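PDB 5UR2: bifunctional protein PutA from Bdellovibrio bacteriovorus, which probably converts L-proline to L-glutamate in two oxidation steps, using a flavin-dependent proline dehydrogenase and an NAD-dependent glutamate semialdehyde dehydrogenase joined in one chain. Local coordinates for residues A376-M381 with G397-E402; I598-Y603 with S953-P958; T635-P640 with N660-K665. One frame throughout, in Å; residues are numbered along the deposited sequence.

Contact 1 of 3, residues A376-M381 with G397-E402; sequences ALEFQM and GYRMRE. With P5F (N-propargylglycine-modified flavin adenine dinucleotide), chain F.
Glu378 and Arg401 both set CG anti to the backbone N (chi1 -173° and -178°), and a bend at chi3 (-47°) turns the guanidinium of Arg401 toward the Glu378 carboxylate. The arginine grips side-on: NE gives a nearly straight bond of 2.8 Å to Glu378 OE2, and NH2 reaches OE1 at 3.1 Å. Both nitrogens come from above the carboxylate plane while staying in the guanidinium plane. Arg399 NE meets OE1 on its anti side at 2.9 Å, and Gln380 NE2 fills the anti lone pair of OE2. Four donors thus fix the rotation of a buried carboxylate, and the two arginines probably keep it ionised. Glutamate suits the place because each of its two oxygens can serve two donors. The remaining NH1 atoms have partners of their own, Arg401 NH1 at Phe140 O and Arg399 NH1 at Glu375 O.

On the opposite face of the sheet, toward helices 357-369 and 387-395, the chemistry is apolar. Phe379 sets its edge against the face of Tyr398 in an offset edge-to-face pair, centroids 5.5 Å apart, and the flexible Met400 bends so that its CE touches Met381 CE at 3.8 Å. The backbones pair as parallel strands, with Phe379 N bonding Arg399 O at 2.9 Å. Met381 CA lies 3.5 Å from the flavin methyl C8M. This is the beta-alpha-beta unit of strands seven and eight that completes the proline dehydrogenase TIM barrel, and its Gln380 and Met381 help line the flavin pocket.

Contact 2 of 3, residues I598-Y603 with S953-P958; sequences IDFCRY and SKTGGP
Tyr603 reaches from helix 587-611 to the loop of Gly956 and Gly957. Its CB already points toward the loop, and CG stands anti to the backbone N (chi1 -176°), which directs the ring toward Gly956 and Gly957. Along the ring, CE1 passes 4.1 Å from Gly956 O, and CE2 comes to 3.7 Å from Gly957 O. CZ lies 3.7 Å from Gly956 O, a carbonyl that sits over one face of the ring, whereas Gly957 O and Pro958 N lie near the ring plane at its edge. At the tip, Tyr603 OH presses on the backbone, 3.0 Å from Gly957 C. No hydrogen bond joins the two segments, so the hydroxyl meets the loop by close packing alone. Phe465 adds an edge-to-face ring contact to Tyr603.

One helical turn earlier, Phe600 supplies a second aromatic. Its CE1 lies 4.0 Å from Thr955 CB, and Gly956 N faces the ring edge in plane; that N-H is bonded to Tyr604 OH, so the helix also holds the loop by a polar link. Glycine fits at both positions. Gly956 is third in the type II turn from Lys954 to Gly957, where phi is positive, and a CB there would lie close to Phe600 CE1; at Gly957 a CB would run into the ring of the following Pro958. Large flat rings suit the helix side, since they cover a loop made mostly of main chain.

At the far end of the segment, Pro958 packs on Tyr627 of the second subunit. Thr955 has its side chain about 5 Å from that of Glu746, a predicted active-site residue, so Phe600 and Tyr603 back a turn bordering the probable catalytic centre of the aldehyde dehydrogenase fold.

Contact 3 of 3, residues T635-P640 with N660-K665; sequences TAVIAP and NTVVMK
Thr635 N donates to Thr661 O at 2.7 Å, the shortest of four backbone bonds that join these two parallel strands. Thr635 O accepts from Val663 N, and Val637 N donates to Val663 O at 3.0 Å; the run closes with Lys665 N to Val637 O, 2.8 Å and almost straight (178°). Thr635 and Val637 therefore use both N and O toward this neighbour, while Ala636 and Ile638, turned the other way, bond to strand 711-717. Beyond Lys665 N a water joins the two backbones, donating to Ala639 O and Lys665 O, each at 2.7 Å.

Thr635, Val637, Val662 and Met664 share one face. With CG1 turned opposite the backbone N (chi1 170°), Val637 brings CG2 to Val662 CG1 at 3.9 Å, and helix 646-657 covers Thr635 and Val637. Beta-branched residues suit extended backbone and fill the layer between sheet and helix compactly. Thr635 OG1 rests 3.6 Å from Asn660 CB and has no polar partner in the model, so its shape probably matters more than its hydroxyl. Asn660 spends its amide on the chain around it: OD1 accepts from Arg632 N and Gly633 N, tying the residue just before strand 661-665 to the backbone of strand 623-638.

Ala636, Ile638 and Val663 lie on the opposite face, beneath helix 698-707, where Ala636 and Val663 touch Ile705. Lys665 bends away to bond Gly696 O. The strand 623-638, helix 646-657, strand 661-665 crossover is a beta-alpha-beta unit of the Rossmann-type NAD-binding domain of aldehyde dehydrogenases.

In the fold
All three contacts are largely buried, but they serve two catalytic halves. Contact 1 belongs to the proline dehydrogenase barrel, and its centre lies about 69 Å from that of contact 3. Contacts 2 and 3 share the aldehyde dehydrogenase part, their centres about 16 Å apart, with contact 3 nested in the long chain excursion that contact 2 closes. Contacts 1 and 3 are both parallel strand pairs linked through a helix; the barrel pair adds a charged network on its inner face, whereas the Rossmann pair relies on backbone bonds and mostly apolar side chains. Contact 2 instead sets aromatic rings against a glycine turn, near the second subunit.

Contact 1 of 3, residues A376-M381 with G397-E402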
loop_
_atom_site.group_PDB
_atom_site.type_symbol
_atom_site.label_atom_id
_atom_site.label_comp_id
_atom_site.label_asym_id
_atom_site.label_seq_id
_atom_site.Cartn_x
_atom_site.Cartn_y
_atom_site.Cartn_z
ATOM N N ALA B 376 -18.495 -26.636 60.360
ATOM C CA ALA B 376 -17.524 -25.565 60.191
ATOM C C ALA B 376 -17.512 -25.039 58.764
ATOM O O ALA B 376 -17.130 -23.888 58.535
ATOM C CB ALA B 376 -16.124 -26.051 60.585
ATOM N N LEU B 377 -17.892 -25.863 57.799
ATOM C CA LEU B 377 -17.807 -25.442 56.411
ATOM C C LEU B 377 -19.017 -24.597 56.022
ATOM O O LEU B 377 -20.029 -24.529 56.727
ATOM C CB LEU B 377 -17.687 -26.646 55.484
ATOM C CG LEU B 377 -16.580 -27.636 55.823
ATOM C CD1 LEU B 377 -16.481 -28.694 54.717
ATOM C CD2 LEU B 377 -15.273 -26.896 56.008
ATOM N N GLU B 378 -18.893 -23.935 54.875
ATOM C CA GLU B 378 -20.017 -23.227 54.293
ATOM C C GLU B 378 -19.851 -23.234 52.785
ATOM O O GLU B 378 -18.771 -22.923 52.264
ATOM C CB GLU B 378 -20.104 -21.799 54.814
ATOM C CG GLU B 378 -21.343 -21.083 54.364
ATOM C CD GLU B 378 -21.493 -19.741 55.034
ATOM O OE1 GLU B 378 -21.746 -19.723 56.267
ATOM O OE2 GLU B 378 -21.375 -18.714 54.326
ATOM N N PHE B 379 -20.919 -23.586 52.088
ATOM C CA PHE B 379 -20.906 -23.584 50.641
ATOM C C PHE B 379 -21.852 -22.507 50.126
ATOM O O PHE B 379 -22.850 -22.170 50.774
ATOM C CB PHE B 379 -21.264 -24.974 50.104
ATOM C CG PHE B 379 -20.198 -25.998 50.365
ATOM C CD1 PHE B 379 -19.024 -25.985 49.626
ATOM C CD2 PHE B 379 -20.356 -26.958 51.350
ATOM C CE1 PHE B 379 -18.021 -26.909 49.866
ATOM C CE2 PHE B 379 -19.358 -27.900 51.598
ATOM C CZ PHE B 379 -18.190 -27.874 50.854
ATOM N N GLN B 380 -21.518 -21.940 48.965
ATOM C CA GLN B 380 -22.300 -20.830 48.433
ATOM C C GLN B 380 -22.521 -21.004 46.941
ATOM O O GLN B 380 -21.634 -21.468 46.216
ATOM C CB GLN B 380 -21.627 -19.475 48.743
ATOM C CG GLN B 380 -21.416 -19.217 50.242
ATOM C CD GLN B 380 -20.882 -17.815 50.559
ATOM O OE1 GLN B 380 -20.778 -16.965 49.676
ATOM N NE2 GLN B 380 -20.555 -17.573 51.829
ATOM N N MET B 381 -23.733 -20.662 46.503
ATOM C CA MET B 381 -24.139 -20.748 45.110
ATOM C C MET B 381 -25.069 -19.588 44.796
ATOM O O MET B 381 -25.705 -19.024 45.685
ATOM C CB MET B 381 -24.869 -22.057 44.806
ATOM C CG MET B 381 -24.043 -23.302 44.958
ATOM S SD MET B 381 -25.029 -24.743 44.517
ATOM C CE MET B 381 -23.893 -26.040 44.988
ATOM N N GLY B 397 -26.292 -32.362 54.670
ATOM C CA GLY B 397 -26.122 -31.751 55.968
ATOM C C GLY B 397 -25.263 -30.509 56.003
ATOM O O GLY B 397 -25.006 -29.996 57.096
ATOM N N TYR B 398 -24.826 -29.999 54.855
ATOM C CA TYR B 398 -23.915 -28.861 54.829
ATOM C C TYR B 398 -24.693 -27.550 54.801
ATOM O O TYR B 398 -25.833 -27.486 54.326
ATOM C CB TYR B 398 -22.991 -28.940 53.617
ATOM C CG TYR B 398 -21.978 -30.069 53.652
ATOM C CD1 TYR B 398 -20.753 -29.919 54.296
ATOM C CD2 TYR B 398 -22.238 -31.282 53.017
ATOM C CE1 TYR B 398 -19.814 -30.955 54.309
ATOM C CE2 TYR B 398 -21.310 -32.325 53.030
ATOM C CZ TYR B 398 -20.102 -32.157 53.679
ATOM O OH TYR B 398 -19.183 -33.190 53.690
ATOM N N ARG B 399 -24.050 -26.496 55.298
ATOM C CA ARG B 399 -24.636 -25.162 55.297
ATOM C C ARG B 399 -24.487 -24.526 53.914
ATOM O O ARG B 399 -23.368 -24.374 53.411
ATOM C CB ARG B 399 -23.968 -24.302 56.363
ATOM C CG ARG B 399 -24.577 -22.924 56.478
ATOM C CD ARG B 399 -24.196 -22.246 57.784
ATOM N NE ARG B 399 -22.781 -21.899 57.841
ATOM C CZ ARG B 399 -21.862 -22.617 58.480
ATOM N NH1 ARG B 399 -22.208 -23.728 59.120
ATOM N NH2 ARG B 399 -20.601 -22.212 58.489
ATOM N N MET B 400 -25.613 -24.124 53.318
ATOM C CA MET B 400 -25.655 -23.569 51.972
ATOM C C MET B 400 -26.187 -22.146 52.036
ATOM O O MET B 400 -27.242 -21.895 52.638
ATOM C CB MET B 400 -26.538 -24.414 51.049
ATOM C CG MET B 400 -26.830 -23.758 49.688
ATOM S SD MET B 400 -25.387 -23.563 48.601
ATOM C CE MET B 400 -24.844 -25.282 48.584
ATOM N N ARG B 401 -25.459 -21.221 51.419
ATOM C CA ARG B 401 -25.839 -19.816 51.378
ATOM C C ARG B 401 -26.043 -19.398 49.931
ATOM O O ARG B 401 -25.154 -19.593 49.097
ATOM C CB ARG B 401 -24.773 -18.936 52.036
ATOM C CG ARG B 401 -25.137 -17.459 52.066
ATOM C CD ARG B 401 -24.083 -16.604 52.806
ATOM N NE ARG B 401 -23.706 -17.192 54.081
ATOM C CZ ARG B 401 -24.387 -17.024 55.210
ATOM N NH1 ARG B 401 -25.480 -16.275 55.221
ATOM N NH2 ARG B 401 -23.977 -17.609 56.328
ATOM N N GLU B 402 -27.206 -18.826 49.633
ATOM C CA GLU B 402 -27.523 -18.374 48.284
ATOM C C GLU B 402 -27.199 -16.897 48.138
ATOM O O GLU B 402 -27.665 -16.069 48.930
ATOM C CB GLU B 402 -28.997 -18.595 47.953
ATOM C CG GLU B 402 -29.379 -20.012 47.601
ATOM C CD GLU B 402 -30.793 -20.081 47.064
ATOM O OE1 GLU B 402 -31.714 -19.803 47.863
ATOM O OE2 GLU B 402 -30.986 -20.412 45.871
HETATM P PA P5F F . -16.768 -23.648 36.991
HETATM O O1A P5F F . -16.141 -24.902 37.690
HETATM O O2A P5F F . -17.386 -23.841 35.697
HETATM O O5B P5F F . -15.797 -22.545 36.670
HETATM C C5B P5F F . -16.019 -21.494 35.737
HETATM C C4B P5F F . -14.957 -20.409 35.968
HETATM O O4B P5F F . -13.672 -20.772 35.521
HETATM C C3B P5F F . -15.201 -19.074 35.326
HETATM O O3B P5F F . -16.130 -18.319 36.005
HETATM C C2B P5F F . -13.858 -18.462 35.342
HETATM O O2B P5F F . -13.615 -17.925 36.597
HETATM C C1B P5F F . -12.962 -19.629 35.131
HETATM N N9A P5F F . -12.541 -19.817 33.766
HETATM C C8A P5F F . -13.338 -19.997 32.643
HETATM N N7A P5F F . -12.543 -20.158 31.578
HETATM C C5A P5F F . -11.203 -20.104 31.967
HETATM C C6A P5F F . -9.978 -20.185 31.308
HETATM N N6A P5F F . -9.921 -20.397 29.889
HETATM N N1A P5F F . -8.825 -20.066 31.993
HETATM C C2A P5F F . -8.826 -19.871 33.329
HETATM N N3A P5F F . -10.009 -19.759 33.998
HETATM C C4A P5F F . -11.186 -19.873 33.370
HETATM N N1 P5F F . -16.868 -13.674 41.113
HETATM C C2 P5F F . -15.973 -12.565 41.344
HETATM O O2 P5F F . -14.927 -12.380 40.468
HETATM N N3 P5F F . -16.158 -11.684 42.458
HETATM C C4 P5F F . -17.221 -11.851 43.379
HETATM O O4 P5F F . -17.343 -10.953 44.447
HETATM C C4X P5F F . -18.173 -13.015 43.133
HETATM N N5 P5F F . -19.379 -13.202 43.936
HETATM C C5X P5F F . -19.966 -14.556 43.912
HETATM C C6 P5F F . -20.812 -15.021 45.054
HETATM C C7 P5F F . -21.305 -16.350 45.074
HETATM C C7M P5F F . -22.159 -16.807 46.237
HETATM C C8 P5F F . -20.998 -17.252 44.011
HETATM C C8M P5F F . -21.502 -18.673 44.002
HETATM C C9 P5F F . -20.196 -16.821 42.928
HETATM C C9A P5F F . -19.677 -15.425 42.897
HETATM N N10 P5F F . -18.828 -14.989 41.786
HETATM C C10 P5F F . -17.970 -13.865 42.035
HETATM C "C1'" P5F F . -18.692 -15.761 40.526
HETATM C "C2'" P5F F . -17.672 -16.895 40.640
HETATM O "O2'" P5F F . -16.417 -16.344 40.759
HETATM C "C3'" P5F F . -17.679 -17.888 39.476
HETATM O "O3'" P5F F . -17.349 -17.212 38.322
HETATM C "C4'" P5F F . -19.008 -18.591 39.236
HETATM O "O4'" P5F F . -19.657 -18.667 40.458
HETATM C "C5'" P5F F . -18.917 -19.945 38.508
HETATM O "O5'" P5F F . -17.822 -20.742 38.914
HETATM P P P5F F . -17.865 -22.346 39.155
HETATM O O1P P5F F . -16.861 -22.960 40.204
HETATM O O2P P5F F . -19.406 -22.549 39.407
HETATM O O3P P5F F . -17.912 -22.938 37.624
HETATM C C21 P5F F . -20.578 -11.052 43.050
HETATM C C22 P5F F . -19.987 -12.129 43.613
HETATM C C23 P5F F . -19.952 -9.650 43.153
#

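Contact 2 of 3, residues I598-Y603 with S953-P958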
loop_
_atom_site.group_PDB
_atom_site.type_symbol
_atom_site.label_atom_id
_atom_site.label_comp_id
_atom_site.label_asym_id
_atom_site.label_seq_id
_atom_site.Cartn_x
_atom_site.Cartn_y
_atom_site.Cartn_z
ATOM N N ILE B 598 6.784 7.307 21.455
ATOM C CA ILE B 598 7.496 6.062 21.192
ATOM C C ILE B 598 6.837 5.311 20.041
ATOM O O ILE B 598 7.516 4.782 19.151
ATOM C CB ILE B 598 7.542 5.223 22.478
ATOM C CG1 ILE B 598 8.428 5.933 23.495
ATOM C CG2 ILE B 598 8.022 3.755 22.213
ATOM C CD1 ILE B 598 8.252 5.421 24.933
ATOM N N ASP B 599 5.505 5.289 20.028
ATOM C CA ASP B 599 4.773 4.581 18.984
ATOM C C ASP B 599 5.071 5.154 17.603
ATOM O O ASP B 599 5.242 4.395 16.646
ATOM C CB ASP B 599 3.262 4.625 19.259
ATOM C CG ASP B 599 2.827 3.686 20.384
ATOM O OD1 ASP B 599 3.627 2.796 20.787
ATOM O OD2 ASP B 599 1.655 3.822 20.844
ATOM N N PHE B 600 5.093 6.489 17.474
ATOM C CA PHE B 600 5.424 7.115 16.187
ATOM C C PHE B 600 6.800 6.668 15.703
ATOM O O PHE B 600 6.973 6.279 14.537
ATOM C CB PHE B 600 5.372 8.647 16.308
ATOM C CG PHE B 600 3.978 9.239 16.222
ATOM C CD1 PHE B 600 3.069 8.802 15.257
ATOM C CD2 PHE B 600 3.593 10.255 17.089
ATOM C CE1 PHE B 600 1.788 9.351 15.166
ATOM C CE2 PHE B 600 2.299 10.824 17.016
ATOM C CZ PHE B 600 1.402 10.360 16.049
ATOM N N CYS B 601 7.792 6.722 16.597
ATOM C CA CYS B 601 9.138 6.257 16.295
ATOM C C CYS B 601 9.124 4.847 15.729
ATOM O O CYS B 601 9.647 4.584 14.637
ATOM C CB CYS B 601 9.992 6.287 17.563
ATOM S SG CYS B 601 10.443 7.917 18.138
ATOM N N ARG B 602 8.539 3.916 16.480
ATOM C CA ARG B 602 8.609 2.521 16.061
ATOM C C ARG B 602 7.781 2.277 14.806
ATOM O O ARG B 602 8.203 1.526 13.924
ATOM C CB ARG B 602 8.152 1.607 17.202
ATOM C CG ARG B 602 8.965 1.817 18.456
ATOM C CD ARG B 602 9.208 0.493 19.124
ATOM N NE ARG B 602 9.810 0.647 20.441
ATOM C CZ ARG B 602 11.111 0.781 20.670
ATOM N NH1 ARG B 602 11.982 0.816 19.665
ATOM N NH2 ARG B 602 11.547 0.885 21.920
ATOM N N TYR B 603 6.612 2.916 14.700
ATOM C CA TYR B 603 5.749 2.689 13.544
ATOM C C TYR B 603 6.371 3.244 12.266
ATOM O O TYR B 603 6.393 2.568 11.231
ATOM C CB TYR B 603 4.382 3.306 13.789
ATOM C CG TYR B 603 3.354 3.062 12.701
ATOM C CD1 TYR B 603 2.494 1.965 12.762
ATOM C CD2 TYR B 603 3.219 3.947 11.628
ATOM C CE1 TYR B 603 1.511 1.745 11.766
ATOM C CE2 TYR B 603 2.261 3.738 10.636
ATOM C CZ TYR B 603 1.407 2.639 10.709
ATOM O OH TYR B 603 0.462 2.444 9.731
ATOM N N SER B 953 -2.950 14.687 6.174
ATOM C CA SER B 953 -2.440 14.264 7.480
ATOM C C SER B 953 -3.340 13.172 8.043
ATOM O O SER B 953 -4.398 13.459 8.609
ATOM C CB SER B 953 -2.359 15.446 8.450
ATOM O OG SER B 953 -1.857 15.046 9.713
ATOM N N LYS B 954 -2.927 11.921 7.883
ATOM C CA LYS B 954 -3.561 10.782 8.531
ATOM C C LYS B 954 -2.459 10.044 9.306
ATOM O O LYS B 954 -1.917 9.044 8.831
ATOM C CB LYS B 954 -4.247 9.907 7.490
ATOM C CG LYS B 954 -5.240 8.929 8.065
ATOM C CD LYS B 954 -6.323 9.640 8.858
ATOM C CE LYS B 954 -7.600 8.792 8.916
ATOM N NZ LYS B 954 -8.538 9.328 9.968
ATOM N N THR B 955 -2.113 10.562 10.489
ATOM C CA THR B 955 -0.930 10.109 11.221
ATOM C C THR B 955 -1.113 8.691 11.743
ATOM O O THR B 955 -2.231 8.240 12.000
ATOM C CB THR B 955 -0.623 11.042 12.405
ATOM O OG1 THR B 955 -1.690 10.983 13.363
ATOM C CG2 THR B 955 -0.505 12.496 11.932
ATOM N N GLY B 956 0.008 7.981 11.902
ATOM C CA GLY B 956 -0.056 6.648 12.458
ATOM C C GLY B 956 -0.805 5.632 11.610
ATOM O O GLY B 956 -1.308 4.636 12.144
ATOM N N GLY B 957 -0.907 5.862 10.303
ATOM C CA GLY B 957 -1.540 4.923 9.402
ATOM C C GLY B 957 -0.696 4.698 8.167
ATOM O O GLY B 957 0.326 5.357 7.954
ATOM N N PRO B 958 -1.137 3.792 7.295
ATOM C CA PRO B 958 -0.268 3.307 6.215
ATOM C C PRO B 958 -0.085 4.264 5.036
ATOM O O PRO B 958 0.640 3.911 4.099
ATOM C CB PRO B 958 -0.988 2.020 5.768
ATOM C CG PRO B 958 -2.450 2.314 6.038
ATOM C CD PRO B 958 -2.468 3.167 7.280
#

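Contact 3 of 3, residues T635-P640 with N660-K665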
loop_
_atom_site.group_PDB
_atom_site.type_symbol
_atom_site.label_atom_id
_atom_site.label_comp_id
_atom_site.label_asym_id
_atom_site.label_seq_id
_atom_site.Cartn_x
_atom_site.Cartn_y
_atom_site.Cartn_z
ATOM N N THR B 635 12.617 19.643 5.574
ATOM C CA THR B 635 11.244 19.650 6.062
ATOM C C THR B 635 11.114 20.616 7.225
ATOM O O THR B 635 11.837 20.490 8.213
ATOM C CB THR B 635 10.817 18.246 6.489
ATOM O OG1 THR B 635 10.820 17.404 5.334
ATOM C CG2 THR B 635 9.422 18.254 7.116
ATOM N N ALA B 636 10.178 21.552 7.114
ATOM C CA ALA B 636 9.864 22.472 8.198
ATOM C C ALA B 636 8.783 21.845 9.066
ATOM O O ALA B 636 7.729 21.460 8.558
ATOM C CB ALA B 636 9.398 23.818 7.649
ATOM N N VAL B 637 9.051 21.729 10.366
ATOM C CA VAL B 637 8.136 21.117 11.324
ATOM C C VAL B 637 7.674 22.195 12.306
ATOM O O VAL B 637 8.480 22.754 13.064
ATOM C CB VAL B 637 8.802 19.941 12.054
ATOM C CG1 VAL B 637 7.941 19.475 13.221
ATOM C CG2 VAL B 637 9.045 18.796 11.064
ATOM N N ILE B 638 6.382 22.484 12.291
ATOM C CA ILE B 638 5.779 23.509 13.136
ATOM C C ILE B 638 4.728 22.805 13.990
ATOM O O ILE B 638 3.628 22.483 13.519
ATOM C CB ILE B 638 5.196 24.657 12.306
ATOM C CG1 ILE B 638 6.314 25.236 11.438
ATOM C CG2 ILE B 638 4.543 25.754 13.178
ATOM C CD1 ILE B 638 5.970 26.562 10.825
ATOM N N ALA B 639 5.077 22.555 15.258
ATOM C CA ALA B 639 4.366 21.603 16.093
ATOM C C ALA B 639 3.567 22.314 17.176
ATOM O O ALA B 639 3.919 23.417 17.599
ATOM C CB ALA B 639 5.333 20.607 16.751
ATOM N N PRO B 640 2.495 21.706 17.648
ATOM C CA PRO B 640 1.670 22.348 18.682
ATOM C C PRO B 640 2.174 22.053 20.088
ATOM O O PRO B 640 3.183 21.358 20.262
ATOM C CB PRO B 640 0.289 21.731 18.444
ATOM C CG PRO B 640 0.630 20.320 18.049
ATOM C CD PRO B 640 1.925 20.425 17.209
ATOM N N ASN B 660 14.614 12.798 4.847
ATOM C CA ASN B 660 14.653 14.254 4.822
ATOM C C ASN B 660 15.435 14.790 6.012
ATOM O O ASN B 660 15.636 14.097 7.012
ATOM C CB ASN B 660 13.238 14.821 4.812
ATOM C CG ASN B 660 12.396 14.242 3.693
ATOM O OD1 ASN B 660 12.514 14.665 2.526
ATOM N ND2 ASN B 660 11.550 13.260 4.030
ATOM N N THR B 661 15.880 16.037 5.904
ATOM C CA THR B 661 16.387 16.738 7.078
ATOM C C THR B 661 15.309 17.692 7.586
ATOM O O THR B 661 14.305 17.943 6.911
ATOM C CB THR B 661 17.703 17.473 6.779
ATOM O OG1 THR B 661 17.509 18.441 5.748
ATOM C CG2 THR B 661 18.766 16.465 6.316
ATOM N N VAL B 662 15.513 18.211 8.796
ATOM C CA VAL B 662 14.437 18.832 9.564
ATOM C C VAL B 662 14.916 20.109 10.242
ATOM O O VAL B 662 16.002 20.149 10.825
ATOM C CB VAL B 662 13.896 17.857 10.634
ATOM C CG1 VAL B 662 12.918 18.577 11.549
ATOM C CG2 VAL B 662 13.244 16.648 9.980
ATOM N N VAL B 663 14.098 21.158 10.168
ATOM C CA VAL B 663 14.182 22.291 11.081
ATOM C C VAL B 663 12.880 22.286 11.870
ATOM O O VAL B 663 11.800 22.458 11.289
ATOM C CB VAL B 663 14.367 23.625 10.358
ATOM C CG1 VAL B 663 14.449 24.755 11.398
ATOM C CG2 VAL B 663 15.603 23.587 9.461
ATOM N N MET B 664 12.961 22.055 13.171
ATOM C CA MET B 664 11.758 22.015 13.989
ATOM C C MET B 664 11.648 23.310 14.790
ATOM O O MET B 664 12.622 23.758 15.406
ATOM C CB MET B 664 11.728 20.786 14.902
ATOM C CG MET B 664 12.887 20.658 15.876
ATOM S SD MET B 664 12.511 19.355 17.072
ATOM C CE MET B 664 14.133 18.778 17.503
ATOM N N LYS B 665 10.463 23.922 14.727
ATOM C CA LYS B 665 10.100 25.157 15.409
ATOM C C LYS B 665 9.020 24.811 16.424
ATOM O O LYS B 665 7.827 24.792 16.091
ATOM C CB LYS B 665 9.590 26.191 14.401
ATOM C CG LYS B 665 9.917 27.632 14.744
ATOM C CD LYS B 665 9.314 28.069 16.061
ATOM C CE LYS B 665 7.803 28.196 15.959
ATOM N NZ LYS B 665 7.178 28.648 17.239
HETATM O O HOH W 1 5.358 25.643 16.914
#